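Uncharacterized protein yfeY (Escherichia coli, PDB 2QZB) is of unknown function but belongs to the DUF1131 family and is probably made with a lipoprotein-type signal peptide. Local coordinates at residues Y43-G48 and R58-M63; D66-V71 and D83-D88; V123-E128 and Y135-E140; Q131-Q136 and S160-R165. All coordinates share one frame; numbering follows the deposited sequence.

Overall arrangement
From the N terminus, contact 1 closes the hairpin of strands 44-52 and 55-64. The chain turns directly into strand 67-73, and contact 2 closes the next hairpin against strand 81-84; the two touch through V62 and A69 and through Y43 and D86. After a long excursion, contact 3 closes a short hairpin between strands 123-126 and 133-138. These three loops follow in series, none enclosing another. Contact 4 starts on strand 133-138, sharing Y135 and Q136, and closes a longer loop onto the C-terminal strand 158-165. This last strand lies beside strand 81-84, so V84 meets I162 and the early and late hairpins merge into one antiparallel sheet. Contacts 1 and 3 lie about 24 Å apart, centre to centre.

Contact 1: residues Y43-G48 and R58-M63; sequences YRLRSG and RFFEVM
R46 and E61 lie side by side on one face of an antiparallel hairpin, where E61 OE2 takes two bonds from a single guanidinium, 3.1 Å from R46 NE and 3.0 Å from R46 NH2. This oxygen lies at the guanidinium's edge, close to its plane, and the carboxylate is turned only 22° from it. M63 covers one face of the same group: with chi2 and chi3 both bent (-61° and -68°), its chain curls back so that CE sits over the guanidinium centre, 3.7 Å from R46 CZ. A long flexible thioether suits this place beside a charge. With an alanine at E61, R46 would lose its carboxylate partner and is likely to swing away from M63. Further along, G48 CA lies over the F59 ring, and glycine fits because a CB there would collide with F59 CZ. On the other face, V62 CG1 rests on the Y43 ring, 3.5 Å from Y43 CG, while M63 O lies at that ring's edge. The backbones are laced by paired bonds such as M63 N to R44 O, 2.7 Å. Y43 OH reaches on to D86, L45 and F60 pack against I35 of helix 32-38, and the V62 backbone hydrogen-bonds to A69 and M70 of strand 67-73.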
loop_
_atom_site.group_PDB
_atom_site.type_symbol
_atom_site.label_atom_id
_atom_site.label_comp_id
_atom_site.label_asym_id
_atom_site.label_seq_id
_atom_site.Cartn_x
_atom_site.Cartn_y
_atom_site.Cartn_z
ATOM N N TYR A 43 0.069 10.976 14.256
ATOM C CA TYR A 43 1.028 9.913 13.981
ATOM C C TYR A 43 2.335 10.199 14.687
ATOM O O TYR A 43 2.611 11.337 15.030
ATOM C CB TYR A 43 1.325 9.856 12.487
ATOM C CG TYR A 43 0.153 9.456 11.608
ATOM C CD1 TYR A 43 -0.471 8.229 11.766
ATOM C CD2 TYR A 43 -0.318 10.322 10.630
ATOM C CE1 TYR A 43 -1.520 7.863 10.953
ATOM C CE2 TYR A 43 -1.359 9.974 9.830
ATOM C CZ TYR A 43 -1.949 8.735 9.993
ATOM O OH TYR A 43 -2.985 8.377 9.180
ATOM N N ARG A 44 3.125 9.143 14.850
ATOM C CA ARG A 44 4.535 9.215 15.150
ATOM C C ARG A 44 5.284 8.763 13.888
ATOM O O ARG A 44 4.685 8.224 12.954
ATOM C CB ARG A 44 4.860 8.266 16.324
ATOM C CG ARG A 44 4.555 8.843 17.749
ATOM C CD ARG A 44 3.064 9.193 17.976
ATOM N NE ARG A 44 2.816 9.526 19.381
ATOM C CZ ARG A 44 2.348 8.681 20.303
ATOM N NH1 ARG A 44 2.062 7.401 20.017
ATOM N NH2 ARG A 44 2.177 9.112 21.544
ATOM N N LEU A 45 6.590 8.972 13.867
ATOM C CA LEU A 45 7.428 8.692 12.696
ATOM C C LEU A 45 8.733 8.005 13.146
ATOM O O LEU A 45 9.335 8.402 14.161
ATOM C CB LEU A 45 7.722 10.024 11.979
ATOM C CG LEU A 45 8.396 9.994 10.604
ATOM C CD1 LEU A 45 7.533 9.280 9.523
ATOM C CD2 LEU A 45 8.687 11.407 10.179
ATOM N N ARG A 46 9.153 6.981 12.410
ATOM C CA ARG A 46 10.304 6.172 12.738
ATOM C C ARG A 46 11.079 6.038 11.419
ATOM O O ARG A 46 10.495 6.213 10.375
ATOM C CB ARG A 46 9.755 4.796 13.082
ATOM C CG ARG A 46 10.502 4.054 13.988
ATOM C CD ARG A 46 9.559 3.191 14.729
ATOM N NE ARG A 46 9.121 1.989 14.020
ATOM C CZ ARG A 46 8.857 0.864 14.662
ATOM N NH1 ARG A 46 9.006 0.816 15.990
ATOM N NH2 ARG A 46 8.468 -0.211 13.993
ATOM N N SER A 47 12.374 5.719 11.453
ATOM C CA SER A 47 13.100 5.532 10.207
ATOM C C SER A 47 13.879 4.238 10.165
ATOM O O SER A 47 14.008 3.534 11.153
ATOM C CB SER A 47 13.967 6.739 9.811
ATOM O OG SER A 47 15.044 6.965 10.721
ATOM N N GLY A 48 14.408 3.931 8.988
ATOM C CA GLY A 48 15.154 2.695 8.787
ATOM C C GLY A 48 15.877 2.748 7.439
ATOM O O GLY A 48 15.725 3.693 6.676
ATOM N N ARG A 58 16.889 4.855 2.426
ATOM C CA ARG A 58 16.172 5.142 3.620
ATOM C C ARG A 58 14.683 4.898 3.399
ATOM O O ARG A 58 14.178 4.977 2.256
ATOM C CB ARG A 58 16.450 6.571 4.022
ATOM C CG ARG A 58 17.948 6.821 4.348
ATOM C CD ARG A 58 18.390 8.255 4.059
ATOM N NE ARG A 58 17.571 9.230 4.777
ATOM C CZ ARG A 58 16.672 10.036 4.207
ATOM N NH1 ARG A 58 16.469 10.008 2.882
ATOM N NH2 ARG A 58 15.975 10.877 4.971
ATOM N N PHE A 59 14.014 4.520 4.482
ATOM C CA PHE A 59 12.551 4.487 4.526
ATOM C C PHE A 59 12.033 5.070 5.848
ATOM O O PHE A 59 12.818 5.203 6.802
ATOM C CB PHE A 59 11.992 3.076 4.254
ATOM C CG PHE A 59 12.266 2.072 5.328
ATOM C CD1 PHE A 59 13.387 1.268 5.269
ATOM C CD2 PHE A 59 11.368 1.886 6.361
ATOM C CE1 PHE A 59 13.632 0.329 6.253
ATOM C CE2 PHE A 59 11.603 0.981 7.362
ATOM C CZ PHE A 59 12.736 0.160 7.303
ATOM N N PHE A 60 10.747 5.437 5.876
ATOM C CA PHE A 60 10.080 5.893 7.108
ATOM C C PHE A 60 8.850 5.045 7.373
ATOM O O PHE A 60 8.170 4.630 6.442
ATOM C CB PHE A 60 9.698 7.389 7.044
ATOM C CG PHE A 60 10.883 8.313 7.047
ATOM C CD1 PHE A 60 11.543 8.632 5.839
ATOM C CD2 PHE A 60 11.382 8.835 8.253
ATOM C CE1 PHE A 60 12.658 9.446 5.828
ATOM C CE2 PHE A 60 12.486 9.655 8.264
ATOM C CZ PHE A 60 13.142 9.963 7.054
ATOM N N GLU A 61 8.593 4.772 8.651
ATOM C CA GLU A 61 7.350 4.176 9.110
ATOM C C GLU A 61 6.568 5.235 9.869
ATOM O O GLU A 61 7.048 5.847 10.846
ATOM C CB GLU A 61 7.614 2.940 9.992
ATOM C CG GLU A 61 8.028 1.685 9.170
ATOM C CD GLU A 61 8.404 0.521 10.044
ATOM O OE1 GLU A 61 8.225 -0.641 9.627
ATOM O OE2 GLU A 61 8.846 0.765 11.182
ATOM N N VAL A 62 5.368 5.465 9.391
ATOM C CA VAL A 62 4.439 6.353 10.007
ATOM C C VAL A 62 3.661 5.479 10.981
ATOM O O VAL A 62 3.095 4.481 10.601
ATOM C CB VAL A 62 3.505 6.963 8.957
ATOM C CG1 VAL A 62 2.466 7.826 9.631
ATOM C CG2 VAL A 62 4.319 7.805 7.924
ATOM N N MET A 63 3.653 5.851 12.241
ATOM C CA MET A 63 3.162 4.949 13.275
ATOM C C MET A 63 1.834 5.450 13.820
ATOM O O MET A 63 1.665 6.642 14.072
ATOM C CB MET A 63 4.172 4.842 14.430
ATOM C CG MET A 63 5.619 4.380 14.012
ATOM S SD MET A 63 5.662 2.732 13.267
ATOM C CE MET A 63 5.231 1.659 14.611
#

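Contact 2: residues D66-V71 and D83-D88; sequences DNVAMV and DVLDSD
The D86 carboxylate passes beside A69, with OD2 4.1 Å from A69 CB, while D88 N meets D86 OD1 from above the carboxylate plane. That last bond, 3.0 Å, closes an Asx turn, a role to which aspartate's short acceptor side chain is suited, just where the strand of this beta hairpin gives out. Strand 67-73 is irregular too, but along its other edge, where A69 and M70 together face V62 of the neighbouring strand 55-64 as a classic beta bulge. Toward the hairpin partner, A69 O accepts L85 N at 2.8 Å from above its carbonyl plane, and D86 N more weakly. A small residue suits position 69, since its CB lies against D86 CB at 3.9 Å. The D86 oxygens are engaged further, OD2 by Y43 and OD1 by K64. Regular pairing resumes at V71 and D83, each N bonding to the other's O. M70, on the opposite face of the sheet, packs with V84 near V21 and I89, an apolar setting that fits both. D83 OD2 forms a salt bridge with R81, and a water donates both to D83 OD2, at 2.7 Å, and to V71 O, at 2.9 Å.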
loop_
_atom_site.group_PDB
_atom_site.type_symbol
_atom_site.label_atom_id
_atom_site.label_comp_id
_atom_site.label_asym_id
_atom_site.label_seq_id
_atom_site.Cartn_x
_atom_site.Cartn_y
_atom_site.Cartn_z
ATOM N N ASP A 66 0.883 1.615 18.277
ATOM C CA ASP A 66 1.848 0.526 18.303
ATOM C C ASP A 66 2.141 -0.072 16.915
ATOM O O ASP A 66 3.017 -0.955 16.763
ATOM C CB ASP A 66 1.253 -0.596 19.202
ATOM C CG ASP A 66 -0.333 -0.604 19.216
ATOM O OD1 ASP A 66 -0.938 -1.718 19.259
ATOM O OD2 ASP A 66 -0.992 0.477 19.208
ATOM N N ASN A 67 1.383 0.387 15.922
ATOM C CA ASN A 67 1.273 -0.282 14.623
ATOM C C ASN A 67 1.713 0.643 13.479
ATOM O O ASN A 67 1.537 1.875 13.533
ATOM C CB ASN A 67 -0.187 -0.672 14.367
ATOM C CG ASN A 67 -0.671 -1.856 15.215
ATOM O OD1 ASN A 67 -0.012 -2.901 15.360
ATOM N ND2 ASN A 67 -1.849 -1.695 15.756
ATOM N N VAL A 68 2.236 0.046 12.416
ATOM C CA VAL A 68 2.658 0.818 11.276
ATOM C C VAL A 68 1.413 1.228 10.521
ATOM O O VAL A 68 0.605 0.388 10.158
ATOM C CB VAL A 68 3.649 0.001 10.392
ATOM C CG1 VAL A 68 4.041 0.758 9.172
ATOM C CG2 VAL A 68 4.867 -0.339 11.191
ATOM N N ALA A 69 1.235 2.532 10.336
ATOM C CA ALA A 69 0.125 3.069 9.511
ATOM C C ALA A 69 0.498 3.216 8.024
ATOM O O ALA A 69 -0.371 3.101 7.144
ATOM C CB ALA A 69 -0.327 4.426 10.042
ATOM N N MET A 70 1.778 3.517 7.748
ATOM C CA MET A 70 2.305 3.683 6.362
ATOM C C MET A 70 3.785 3.421 6.403
ATOM O O MET A 70 4.462 3.781 7.385
ATOM C CB MET A 70 2.246 5.132 5.798
ATOM C CG MET A 70 0.946 5.901 5.802
ATOM S SD MET A 70 1.072 7.562 5.028
ATOM C CE MET A 70 -0.314 8.247 5.892
ATOM N N VAL A 71 4.281 2.891 5.291
ATOM C CA VAL A 71 5.716 2.785 5.005
ATOM C C VAL A 71 5.998 3.666 3.808
ATOM O O VAL A 71 5.379 3.486 2.759
ATOM C CB VAL A 71 6.133 1.351 4.629
ATOM C CG1 VAL A 71 7.696 1.274 4.438
ATOM C CG2 VAL A 71 5.669 0.309 5.684
ATOM N N ASP A 83 3.145 2.473 1.165
ATOM C CA ASP A 83 2.198 1.409 1.503
ATOM C C ASP A 83 1.312 1.869 2.672
ATOM O O ASP A 83 1.831 2.336 3.682
ATOM C CB ASP A 83 2.952 0.158 1.903
ATOM C CG ASP A 83 3.892 -0.342 0.791
ATOM O OD1 ASP A 83 4.142 -1.552 0.740
ATOM O OD2 ASP A 83 4.384 0.485 -0.011
ATOM N N VAL A 84 -0.001 1.771 2.523
ATOM C CA VAL A 84 -0.918 2.288 3.532
ATOM C C VAL A 84 -1.521 1.090 4.226
ATOM O O VAL A 84 -2.046 0.175 3.575
ATOM C CB VAL A 84 -2.001 3.229 2.959
ATOM C CG1 VAL A 84 -2.966 3.754 4.084
ATOM C CG2 VAL A 84 -1.363 4.428 2.272
ATOM N N LEU A 85 -1.422 1.066 5.540
ATOM C CA LEU A 85 -2.051 -0.002 6.317
ATOM C C LEU A 85 -3.100 0.535 7.290
ATOM O O LEU A 85 -3.777 -0.231 7.969
ATOM C CB LEU A 85 -0.979 -0.773 7.081
ATOM C CG LEU A 85 0.160 -1.382 6.243
ATOM C CD1 LEU A 85 1.332 -0.440 5.963
ATOM C CD2 LEU A 85 0.685 -2.528 6.995
ATOM N N ASP A 86 -3.194 1.851 7.375
ATOM C CA ASP A 86 -4.134 2.564 8.243
ATOM C C ASP A 86 -5.531 2.439 7.655
ATOM O O ASP A 86 -5.800 2.913 6.517
ATOM C CB ASP A 86 -3.748 4.036 8.293
ATOM C CG ASP A 86 -4.550 4.845 9.314
ATOM O OD1 ASP A 86 -5.587 4.377 9.854
ATOM O OD2 ASP A 86 -4.119 5.985 9.563
ATOM N N SER A 87 -6.421 1.798 8.425
ATOM C CA SER A 87 -7.753 1.494 7.911
ATOM C C SER A 87 -8.549 2.775 7.722
ATOM O O SER A 87 -9.486 2.801 6.943
ATOM C CB SER A 87 -8.487 0.501 8.829
ATOM O OG SER A 87 -8.630 1.089 10.113
ATOM N N ASP A 88 -8.149 3.842 8.412
ATOM C CA ASP A 88 -8.754 5.153 8.258
ATOM C C ASP A 88 -8.399 5.927 6.983
ATOM O O ASP A 88 -8.948 7.006 6.748
ATOM C CB ASP A 88 -8.426 6.042 9.461
ATOM C CG ASP A 88 -8.876 5.428 10.785
ATOM O OD1 ASP A 88 -8.090 5.505 11.768
ATOM O OD2 ASP A 88 -10.002 4.863 10.809
HETATM O O HOH W 1 6.636 1.753 0.835
#

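Contact 3: residues V123-E128 and Y135-E140; sequences VECKAE and YQFSGE
The beta hairpin of strands 123-126 and 133-138 pairs V123 with F137 and C125 with Y135 as antiparallel hydrogen-bonded pairs, and it carries one half of the C112-C125 disulfide. The shortest backbone bond is F137 N to V123 O, 2.7 Å, with the donor nearly on the carbonyl's axis. Between the two rungs, on the other face, E124 and Q136 meet through their polar ends. E124 has CG anti to the backbone N (chi1 -171°) and stays extended, which carries OE1 to within 3.0 Å of Q136 NE2. The amide comes to the anti side of OE1, 33° out of the carboxylate plane, with the two flat groups turned 25° apart. The second oxygen, OE2, forms a salt bridge with R165 on strand 158-165, which makes a carboxylate apt here: each oxygen has its own donor. A leucine in place of E124 would probably leave the Q136 amide without this acceptor and R165 without its counter-charge. On the buried face, C125 SG approaches the F137 ring obliquely, 3.8 Å from F137 CE1, and F137 itself packs edge-to-face with F101 of helix 101-104. At the hairpin's turn end, Y135 OH bonds to T93, and the compact methyl of A127 tucks in beside the phenol, A127 CB lying 3.4 Å from Y135 OH.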
loop_
_atom_site.group_PDB
_atom_site.type_symbol
_atom_site.label_atom_id
_atom_site.label_comp_id
_atom_site.label_asym_id
_atom_site.label_seq_id
_atom_site.Cartn_x
_atom_site.Cartn_y
_atom_site.Cartn_z
ATOM N N VAL A 123 -1.656 -11.207 -2.174
ATOM C CA VAL A 123 -1.802 -11.082 -3.610
ATOM C C VAL A 123 -1.969 -9.590 -3.869
ATOM O O VAL A 123 -2.679 -8.906 -3.114
ATOM C CB VAL A 123 -3.019 -11.893 -4.084
ATOM C CG1 VAL A 123 -3.259 -11.719 -5.584
ATOM C CG2 VAL A 123 -2.762 -13.358 -3.810
ATOM N N GLU A 124 -1.291 -9.082 -4.895
ATOM C CA GLU A 124 -1.365 -7.679 -5.231
ATOM C C GLU A 124 -2.035 -7.469 -6.591
ATOM O O GLU A 124 -1.649 -8.121 -7.575
ATOM C CB GLU A 124 0.034 -7.104 -5.269
ATOM C CG GLU A 124 0.097 -5.601 -5.409
ATOM C CD GLU A 124 1.513 -5.111 -5.353
ATOM O OE1 GLU A 124 2.281 -5.585 -4.477
ATOM O OE2 GLU A 124 1.862 -4.277 -6.202
ATOM N N CYS A 125 -2.983 -6.530 -6.635
ATOM C CA CYS A 125 -3.823 -6.252 -7.807
ATOM C C CYS A 125 -3.856 -4.769 -8.102
ATOM O O CYS A 125 -4.024 -3.968 -7.196
ATOM C CB CYS A 125 -5.288 -6.696 -7.581
ATOM S SG CYS A 125 -5.594 -8.432 -7.032
ATOM N N LYS A 126 -3.767 -4.401 -9.379
ATOM C CA LYS A 126 -3.834 -3.001 -9.756
ATOM C C LYS A 126 -5.257 -2.531 -9.645
ATOM O O LYS A 126 -6.208 -3.273 -9.950
ATOM C CB LYS A 126 -3.322 -2.763 -11.193
ATOM C CG LYS A 126 -2.118 -3.592 -11.570
ATOM C CD LYS A 126 -2.442 -4.539 -12.760
ATOM C CE LYS A 126 -1.190 -5.253 -13.303
ATOM N NZ LYS A 126 -1.547 -6.506 -14.065
ATOM N N ALA A 127 -5.412 -1.304 -9.201
ATOM C CA ALA A 127 -6.695 -0.689 -9.101
ATOM C C ALA A 127 -7.181 -0.385 -10.518
ATOM O O ALA A 127 -6.410 0.094 -11.371
ATOM C CB ALA A 127 -6.582 0.560 -8.307
ATOM N N GLU A 128 -8.455 -0.694 -10.766
ATOM C CA GLU A 128 -9.086 -0.478 -12.073
ATOM C C GLU A 128 -9.026 1.012 -12.473
ATOM O O GLU A 128 -9.429 1.897 -11.724
ATOM C CB GLU A 128 -10.541 -1.003 -12.030
ATOM C CG GLU A 128 -11.371 -0.672 -13.268
ATOM C CD GLU A 128 -10.760 -1.282 -14.517
ATOM O OE1 GLU A 128 -10.437 -2.494 -14.465
ATOM O OE2 GLU A 128 -10.580 -0.558 -15.528
ATOM N N TYR A 135 -3.714 -2.777 -4.653
ATOM C CA TYR A 135 -4.242 -3.254 -3.377
ATOM C C TYR A 135 -3.568 -4.580 -3.112
ATOM O O TYR A 135 -3.424 -5.400 -4.033
ATOM C CB TYR A 135 -5.773 -3.463 -3.452
ATOM C CG TYR A 135 -6.566 -2.314 -4.052
ATOM C CD1 TYR A 135 -6.509 -1.039 -3.508
ATOM C CD2 TYR A 135 -7.392 -2.514 -5.162
ATOM C CE1 TYR A 135 -7.209 0.016 -4.067
ATOM C CE2 TYR A 135 -8.127 -1.467 -5.707
ATOM C CZ TYR A 135 -8.037 -0.218 -5.159
ATOM O OH TYR A 135 -8.776 0.824 -5.673
ATOM N N GLN A 136 -3.131 -4.821 -1.891
ATOM C CA GLN A 136 -2.773 -6.192 -1.528
ATOM C C GLN A 136 -3.919 -6.813 -0.757
ATOM O O GLN A 136 -4.649 -6.113 -0.027
ATOM C CB GLN A 136 -1.467 -6.282 -0.713
ATOM C CG GLN A 136 -0.223 -5.771 -1.445
ATOM C CD GLN A 136 1.106 -6.164 -0.754
ATOM O OE1 GLN A 136 1.118 -6.668 0.381
ATOM N NE2 GLN A 136 2.223 -5.932 -1.451
ATOM N N PHE A 137 -4.080 -8.129 -0.915
ATOM C CA PHE A 137 -5.189 -8.859 -0.294
ATOM C C PHE A 137 -4.598 -9.915 0.605
ATOM O O PHE A 137 -3.520 -10.429 0.317
ATOM C CB PHE A 137 -6.086 -9.513 -1.371
ATOM C CG PHE A 137 -6.941 -8.521 -2.108
ATOM C CD1 PHE A 137 -6.447 -7.853 -3.233
ATOM C CD2 PHE A 137 -8.199 -8.215 -1.654
ATOM C CE1 PHE A 137 -7.215 -6.914 -3.888
ATOM C CE2 PHE A 137 -8.969 -7.295 -2.305
ATOM C CZ PHE A 137 -8.472 -6.620 -3.413
ATOM N N SER A 138 -5.278 -10.242 1.700
ATOM C CA SER A 138 -4.888 -11.444 2.450
ATOM C C SER A 138 -6.096 -12.205 2.944
ATOM O O SER A 138 -7.206 -11.653 3.005
ATOM C CB SER A 138 -3.874 -11.176 3.569
ATOM O OG SER A 138 -4.067 -9.948 4.218
ATOM N N GLY A 139 -5.891 -13.477 3.258
ATOM C CA GLY A 139 -6.997 -14.367 3.623
ATOM C C GLY A 139 -6.412 -15.752 3.787
ATOM O O GLY A 139 -5.181 -15.893 3.793
ATOM N N GLU A 140 -7.270 -16.770 3.923
ATOM C CA GLU A 140 -6.798 -18.149 4.102
ATOM C C GLU A 140 -6.122 -18.684 2.847
ATOM O O GLU A 140 -6.736 -18.700 1.773
ATOM C CB GLU A 140 -7.962 -19.081 4.497
ATOM C CG GLU A 140 -7.541 -20.472 5.047
ATOM C CD GLU A 140 -8.694 -21.185 5.812
ATOM O OE1 GLU A 140 -9.820 -20.608 5.878
ATOM O OE2 GLU A 140 -8.476 -22.311 6.332
#

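Contact 4: residues Q131-Q136 and S160-R165; sequences QHISYQ and SKIIWR
I163 points its chain at Q136: CG1 is anti to the carbonyl carbon (chi1 -53°) and the chain is extended, which lays CD1 against Q136 from CG to the amide, 3.4 Å from both Q136 CG and Q136 NE2, the two side chains crossing at a slant. R165 likewise runs straight from CG to NE, bringing its NH1 over to S134, 3.5 Å from S134 OG, which lies at the edge of the guanidinium. A water fills this join, donating to H132 O and accepting from R165 NH1, and bonded to S134 OG at 2.7 Å. On the other face, I133 CG2 and I162 CG2 meet at 3.9 Å, branched residues well suited to a strand in the core. W164 lies alongside H132, its ring near parallel to the imidazole but slid away from it, and W164 NE1 and H132 ND1 both bond to E18. At the far end, S160 and K161 together face Q136 in a classic beta bulge: S160 N bonds to Q136 O at 2.8 Å, K161 N only weakly. A second water links Q136 OE1 and S160 OG. With E124 already paired to it, R165 can lie near R81; that carboxylate probably offsets the two like charges.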
loop_
_atom_site.group_PDB
_atom_site.type_symbol
_atom_site.label_atom_id
_atom_site.label_comp_id
_atom_site.label_asym_id
_atom_site.label_seq_id
_atom_site.Cartn_x
_atom_site.Cartn_y
_atom_site.Cartn_z
ATOM N N GLN A 131 -3.098 4.304 -12.700
ATOM C CA GLN A 131 -1.701 4.119 -13.108
ATOM C C GLN A 131 -0.782 3.966 -11.879
ATOM O O GLN A 131 0.378 3.592 -11.996
ATOM C CB GLN A 131 -1.231 5.346 -13.912
ATOM C CG GLN A 131 -1.903 5.537 -15.293
ATOM C CD GLN A 131 -1.882 6.981 -15.787
ATOM O OE1 GLN A 131 -2.791 7.409 -16.504
ATOM N NE2 GLN A 131 -0.854 7.742 -15.399
ATOM N N HIS A 132 -1.288 4.307 -10.692
ATOM C CA HIS A 132 -0.395 4.411 -9.511
ATOM C C HIS A 132 -0.791 3.583 -8.311
ATOM O O HIS A 132 0.049 3.337 -7.457
ATOM C CB HIS A 132 -0.231 5.880 -9.103
ATOM C CG HIS A 132 0.404 6.712 -10.159
ATOM N ND1 HIS A 132 -0.319 7.545 -10.990
ATOM C CD2 HIS A 132 1.692 6.785 -10.577
ATOM C CE1 HIS A 132 0.502 8.107 -11.860
ATOM N NE2 HIS A 132 1.729 7.674 -11.622
ATOM N N ILE A 133 -2.053 3.138 -8.247
ATOM C CA ILE A 133 -2.606 2.445 -7.053
ATOM C C ILE A 133 -2.796 0.940 -7.264
ATOM O O ILE A 133 -3.275 0.497 -8.342
ATOM C CB ILE A 133 -3.933 3.131 -6.581
ATOM C CG1 ILE A 133 -3.712 4.620 -6.331
ATOM C CG2 ILE A 133 -4.548 2.447 -5.325
ATOM C CD1 ILE A 133 -5.051 5.409 -6.192
ATOM N N SER A 134 -2.391 0.163 -6.244
ATOM C CA SER A 134 -2.552 -1.277 -6.175
ATOM C C SER A 134 -3.117 -1.595 -4.796
ATOM O O SER A 134 -2.984 -0.784 -3.886
ATOM C CB SER A 134 -1.198 -1.976 -6.288
ATOM O OG SER A 134 -0.574 -1.694 -7.531
ATOM N N TYR A 135 -3.714 -2.777 -4.653
ATOM C CA TYR A 135 -4.242 -3.254 -3.377
ATOM C C TYR A 135 -3.568 -4.580 -3.112
ATOM O O TYR A 135 -3.424 -5.400 -4.033
ATOM C CB TYR A 135 -5.773 -3.463 -3.452
ATOM C CG TYR A 135 -6.566 -2.314 -4.052
ATOM C CD1 TYR A 135 -6.509 -1.039 -3.508
ATOM C CD2 TYR A 135 -7.392 -2.514 -5.162
ATOM C CE1 TYR A 135 -7.209 0.016 -4.067
ATOM C CE2 TYR A 135 -8.127 -1.467 -5.707
ATOM C CZ TYR A 135 -8.037 -0.218 -5.159
ATOM O OH TYR A 135 -8.776 0.824 -5.673
ATOM N N GLN A 136 -3.131 -4.821 -1.891
ATOM C CA GLN A 136 -2.773 -6.192 -1.528
ATOM C C GLN A 136 -3.919 -6.813 -0.757
ATOM O O GLN A 136 -4.649 -6.113 -0.027
ATOM C CB GLN A 136 -1.467 -6.282 -0.713
ATOM C CG GLN A 136 -0.223 -5.771 -1.445
ATOM C CD GLN A 136 1.106 -6.164 -0.754
ATOM O OE1 GLN A 136 1.118 -6.668 0.381
ATOM N NE2 GLN A 136 2.223 -5.932 -1.451
ATOM N N SER A 160 -5.621 -5.733 2.573
ATOM C CA SER A 160 -4.812 -5.586 3.790
ATOM C C SER A 160 -3.759 -4.482 3.639
ATOM O O SER A 160 -3.168 -4.051 4.613
ATOM C CB SER A 160 -4.130 -6.900 4.133
ATOM O OG SER A 160 -3.387 -7.350 3.020
ATOM N N LYS A 161 -3.549 -4.006 2.415
ATOM C CA LYS A 161 -2.695 -2.848 2.193
ATOM C C LYS A 161 -3.116 -2.118 0.916
ATOM O O LYS A 161 -3.583 -2.745 -0.043
ATOM C CB LYS A 161 -1.260 -3.351 2.108
ATOM C CG LYS A 161 -0.201 -2.334 1.940
ATOM C CD LYS A 161 0.993 -2.803 2.736
ATOM C CE LYS A 161 1.763 -3.857 2.015
ATOM N NZ LYS A 161 3.034 -4.148 2.750
ATOM N N ILE A 162 -2.965 -0.795 0.909
ATOM C CA ILE A 162 -3.140 -0.022 -0.306
ATOM C C ILE A 162 -1.746 0.551 -0.660
ATOM O O ILE A 162 -1.067 1.147 0.202
ATOM C CB ILE A 162 -4.211 1.114 -0.143
ATOM C CG1 ILE A 162 -5.574 0.526 0.308
ATOM C CG2 ILE A 162 -4.374 1.896 -1.475
ATOM C CD1 ILE A 162 -6.572 1.540 0.671
ATOM N N ILE A 163 -1.327 0.377 -1.910
ATOM C CA ILE A 163 0.018 0.809 -2.332
ATOM C C ILE A 163 -0.064 1.872 -3.407
ATOM O O ILE A 163 -0.754 1.692 -4.426
ATOM C CB ILE A 163 0.822 -0.390 -2.839
ATOM C CG1 ILE A 163 0.803 -1.502 -1.781
ATOM C CG2 ILE A 163 2.263 0.023 -3.236
ATOM C CD1 ILE A 163 1.262 -2.787 -2.328
ATOM N N TRP A 164 0.623 2.981 -3.188
ATOM C CA TRP A 164 0.773 3.995 -4.214
ATOM C C TRP A 164 2.208 3.931 -4.745
ATOM O O TRP A 164 3.154 3.805 -3.932
ATOM C CB TRP A 164 0.501 5.391 -3.643
ATOM C CG TRP A 164 0.834 6.494 -4.636
ATOM C CD1 TRP A 164 0.001 7.010 -5.583
ATOM C CD2 TRP A 164 2.086 7.211 -4.766
ATOM N NE1 TRP A 164 0.651 8.004 -6.297
ATOM C CE2 TRP A 164 1.925 8.151 -5.807
ATOM C CE3 TRP A 164 3.323 7.149 -4.094
ATOM C CZ2 TRP A 164 2.962 9.025 -6.209
ATOM C CZ3 TRP A 164 4.343 8.012 -4.483
ATOM C CH2 TRP A 164 4.159 8.940 -5.540
ATOM N N ARG A 165 2.398 4.035 -6.075
ATOM C CA ARG A 165 3.776 4.084 -6.652
ATOM C C ARG A 165 3.905 5.223 -7.665
ATOM O O ARG A 165 3.001 5.405 -8.470
ATOM C CB ARG A 165 4.160 2.764 -7.327
ATOM C CG ARG A 165 4.380 1.529 -6.408
ATOM C CD ARG A 165 4.579 0.317 -7.265
ATOM N NE ARG A 165 4.955 -0.931 -6.571
ATOM C CZ ARG A 165 4.087 -1.887 -6.258
ATOM N NH1 ARG A 165 2.808 -1.707 -6.532
ATOM N NH2 ARG A 165 4.472 -3.004 -5.655
HETATM O O HOH W 2 0.828 0.639 -7.352
HETATM O O HOH W 3 -0.716 -7.261 2.736
#